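Local coordinates for protein probable transcriptional regulator (Pseudomonas aeruginosa, PDB 2ESN) that probably regulates transcription as a LysR-type factor, joining a helix-turn-helix DNA-binding region to an effector-binding domain that would sense a small molecule, at residues A239-G244 and A261-L266. Sequence-based numbering, arbitrary orientation.
Sequences ALFLAG and AEAAGL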
ATOM      1  N   ALA C 239       0.538 -29.206 -12.485  1.00 27.76           N
ATOM      2  CA  ALA C 239      -0.748 -29.935 -12.361  1.00 27.47           C
ATOM      3  C   ALA C 239      -0.771 -31.162 -13.266  1.00 27.11           C
ATOM      4  O   ALA C 239      -1.316 -32.203 -12.905  1.00 28.64           O
ATOM      5  CB  ALA C 239      -1.912 -29.018 -12.746  1.00 24.64           C
ATOM      6  N   LEU C 240      -0.195 -31.021 -14.442  1.00 26.16           N
ATOM      7  CA  LEU C 240      -0.099 -32.092 -15.436  1.00 26.18           C
ATOM      8  C   LEU C 240       0.733 -33.219 -14.839  1.00 26.37           C
ATOM      9  O   LEU C 240       0.330 -34.382 -14.912  1.00 26.18           O
ATOM     10  CB  LEU C 240       0.501 -31.534 -16.756  1.00 24.86           C
ATOM     11  CG  LEU C 240      -0.512 -30.735 -17.565  1.00 24.10           C
ATOM     12  CD1 LEU C 240       0.158 -29.781 -18.536  1.00 22.03           C
ATOM     13  CD2 LEU C 240      -1.414 -31.682 -18.348  1.00 26.70           C
ATOM     14  N   PHE C 241       1.823 -32.912 -14.139  1.00 27.76           N
ATOM     15  CA  PHE C 241       2.547 -34.001 -13.446  1.00 28.97           C
ATOM     16  C   PHE C 241       1.765 -34.620 -12.288  1.00 30.39           C
ATOM     17  O   PHE C 241       1.863 -35.842 -12.034  1.00 29.07           O
ATOM     18  CB  PHE C 241       3.935 -33.573 -12.936  1.00 30.77           C
ATOM     19  CG  PHE C 241       4.946 -33.433 -14.048  1.00 31.91           C
ATOM     20  CD1 PHE C 241       5.207 -32.181 -14.601  1.00 29.90           C
ATOM     21  CD2 PHE C 241       5.620 -34.581 -14.534  1.00 33.33           C
ATOM     22  CE1 PHE C 241       6.188 -32.053 -15.634  1.00 35.43           C
ATOM     23  CE2 PHE C 241       6.558 -34.499 -15.566  1.00 31.92           C
ATOM     24  CZ  PHE C 241       6.855 -33.225 -16.124  1.00 31.90           C
ATOM     25  N   LEU C 242       1.007 -33.788 -11.584  1.00 29.29           N
ATOM     26  CA  LEU C 242       0.142 -34.313 -10.538  1.00 29.52           C
ATOM     27  C   LEU C 242      -0.854 -35.369 -11.091  1.00 28.64           C
ATOM     28  O   LEU C 242      -1.017 -36.456 -10.550  1.00 27.40           O
ATOM     29  CB  LEU C 242      -0.612 -33.136  -9.879  1.00 30.45           C
ATOM     30  CG  LEU C 242      -1.807 -33.538  -8.959  1.00 31.90           C
ATOM     31  CD1 LEU C 242      -1.284 -34.342  -7.718  1.00 29.69           C
ATOM     32  CD2 LEU C 242      -2.533 -32.284  -8.507  1.00 26.48           C
ATOM     33  N   ALA C 243      -1.523 -35.028 -12.172  1.00 29.58           N
ATOM     34  CA  ALA C 243      -2.431 -35.946 -12.896  1.00 30.20           C
ATOM     35  C   ALA C 243      -1.836 -37.278 -13.372  1.00 31.82           C
ATOM     36  O   ALA C 243      -2.573 -38.298 -13.448  1.00 31.57           O
ATOM     37  CB  ALA C 243      -3.031 -35.225 -14.065  1.00 28.14           C
ATOM     38  N   GLY C 244      -0.537 -37.264 -13.758  1.00 32.07           N
ATOM     39  CA  GLY C 244       0.216 -38.451 -14.146  1.00 30.49           C
ATOM     40  C   GLY C 244       0.628 -39.351 -12.988  1.00 32.07           C
ATOM     41  O   GLY C 244       0.957 -40.507 -13.216  1.00 34.30           O
ATOM     42  N   ALA C 261       2.517 -34.801 -22.322  1.00 29.62           N
ATOM     43  CA  ALA C 261       1.835 -36.117 -22.329  1.00 30.96           C
ATOM     44  C   ALA C 261       2.832 -37.241 -22.036  1.00 32.10           C
ATOM     45  O   ALA C 261       2.614 -38.141 -21.170  1.00 32.24           O
ATOM     46  CB  ALA C 261       1.092 -36.330 -23.656  1.00 30.39           C
ATOM     47  N   GLU C 262       3.974 -37.170 -22.686  1.00 33.07           N
ATOM     48  CA  GLU C 262       5.003 -38.215 -22.439  1.00 35.94           C
ATOM     49  C   GLU C 262       5.765 -38.056 -21.160  1.00 34.29           C
ATOM     50  O   GLU C 262       5.945 -39.015 -20.422  1.00 34.60           O
ATOM     51  CB  GLU C 262       6.000 -38.254 -23.617  1.00 37.86           C
ATOM     52  CG  GLU C 262       5.572 -39.185 -24.691  1.00 46.64           C
ATOM     53  CD  GLU C 262       5.779 -40.651 -24.275  1.00 56.44           C
ATOM     54  OE1 GLU C 262       6.638 -40.942 -23.379  1.00 59.59           O
ATOM     55  OE2 GLU C 262       5.078 -41.513 -24.858  1.00 62.61           O
ATOM     56  N   ALA C 263       6.271 -36.858 -20.934  1.00 34.13           N
ATOM     57  CA  ALA C 263       7.008 -36.552 -19.694  1.00 34.13           C
ATOM     58  C   ALA C 263       6.238 -36.943 -18.426  1.00 35.50           C
ATOM     59  O   ALA C 263       6.867 -37.421 -17.457  1.00 35.97           O
ATOM     60  CB  ALA C 263       7.312 -35.084 -19.629  1.00 33.86           C
ATOM     61  N   ALA C 264       4.909 -36.675 -18.384  1.00 34.45           N
ATOM     62  CA  ALA C 264       4.164 -36.955 -17.133  1.00 33.66           C
ATOM     63  C   ALA C 264       3.382 -38.281 -17.214  1.00 32.66           C
ATOM     64  O   ALA C 264       2.709 -38.645 -16.246  1.00 34.44           O
ATOM     65  CB  ALA C 264       3.237 -35.814 -16.782  1.00 34.06           C
ATOM     66  N   GLY C 265       3.434 -38.973 -18.346  1.00 31.61           N
ATOM     67  CA  GLY C 265       2.670 -40.256 -18.524  1.00 29.60           C
ATOM     68  C   GLY C 265       1.152 -40.007 -18.609  1.00 30.97           C
ATOM     69  O   GLY C 265       0.390 -40.490 -17.741  1.00 30.58           O
ATOM     70  N   LEU C 266       0.682 -39.281 -19.631  1.00 29.95           N
ATOM     71  CA  LEU C 266      -0.768 -38.913 -19.664  1.00 30.78           C
ATOM     72  C   LEU C 266      -1.488 -39.454 -20.825  1.00 31.08           C
ATOM     73  O   LEU C 266      -0.858 -39.615 -21.850  1.00 30.45           O
ATOM     74  CB  LEU C 266      -0.936 -37.370 -19.769  1.00 30.72           C
ATOM     75  CG  LEU C 266      -0.112 -36.582 -18.745  1.00 30.28           C
ATOM     76  CD1 LEU C 266      -0.196 -34.997 -19.026  1.00 28.09           C
ATOM     77  CD2 LEU C 266      -0.514 -36.957 -17.312  1.00 25.02           C
TER
HETATM   78  O   HOH W   1       1.240 -41.821 -15.556  1.00 32.68           O
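Ala264 points its methyl at helix 236-244 and meets the Phe241 ring obliquely, its CB 3.5 Å from Phe241 CD2, while Leu240 O lies 3.7 Å from the same methyl. With CG anti to the carbonyl carbon (chi1 -74°), the Phe241 ring extends toward helix 254-264, and Phe241 CZ rests 4.0 Å from Ala263 CB. The same ring also meets Phe113 of the second subunit edge-to-face, so it serves both the helix pair and the subunit interface. Leu240 and Leu266 lie deeper and cross at about a right angle, Leu240 CD2 against Leu266 CD1 at 3.6 Å, both also touching Val181 of strand 168-183. Within the effector-binding domain of the LysR family, of periplasmic-binding-protein type, the contact thus joins two neighbouring helices over the sheet just where helix 254-264 gives way to strand 266-269. A Schellman motif ends the helix: Gly265 takes a positive phi (70°), and the N of Gly265 and of Leu266 bond back to Glu262 O and Ala261 O. The other branch of Leu266, CD2, lies 3.6 Å from Gly244 N. Having no side chain, Gly244 lets the backbones close in: its CA makes a CA-H...O contact of 3.3 Å with Ala264 O, an approach that leaves no room for a side chain at Gly244. No direct hydrogen bond links the two segments; instead, one water donates to both Gly244 O and Gly265 O, each 2.7 Å from the water oxygen.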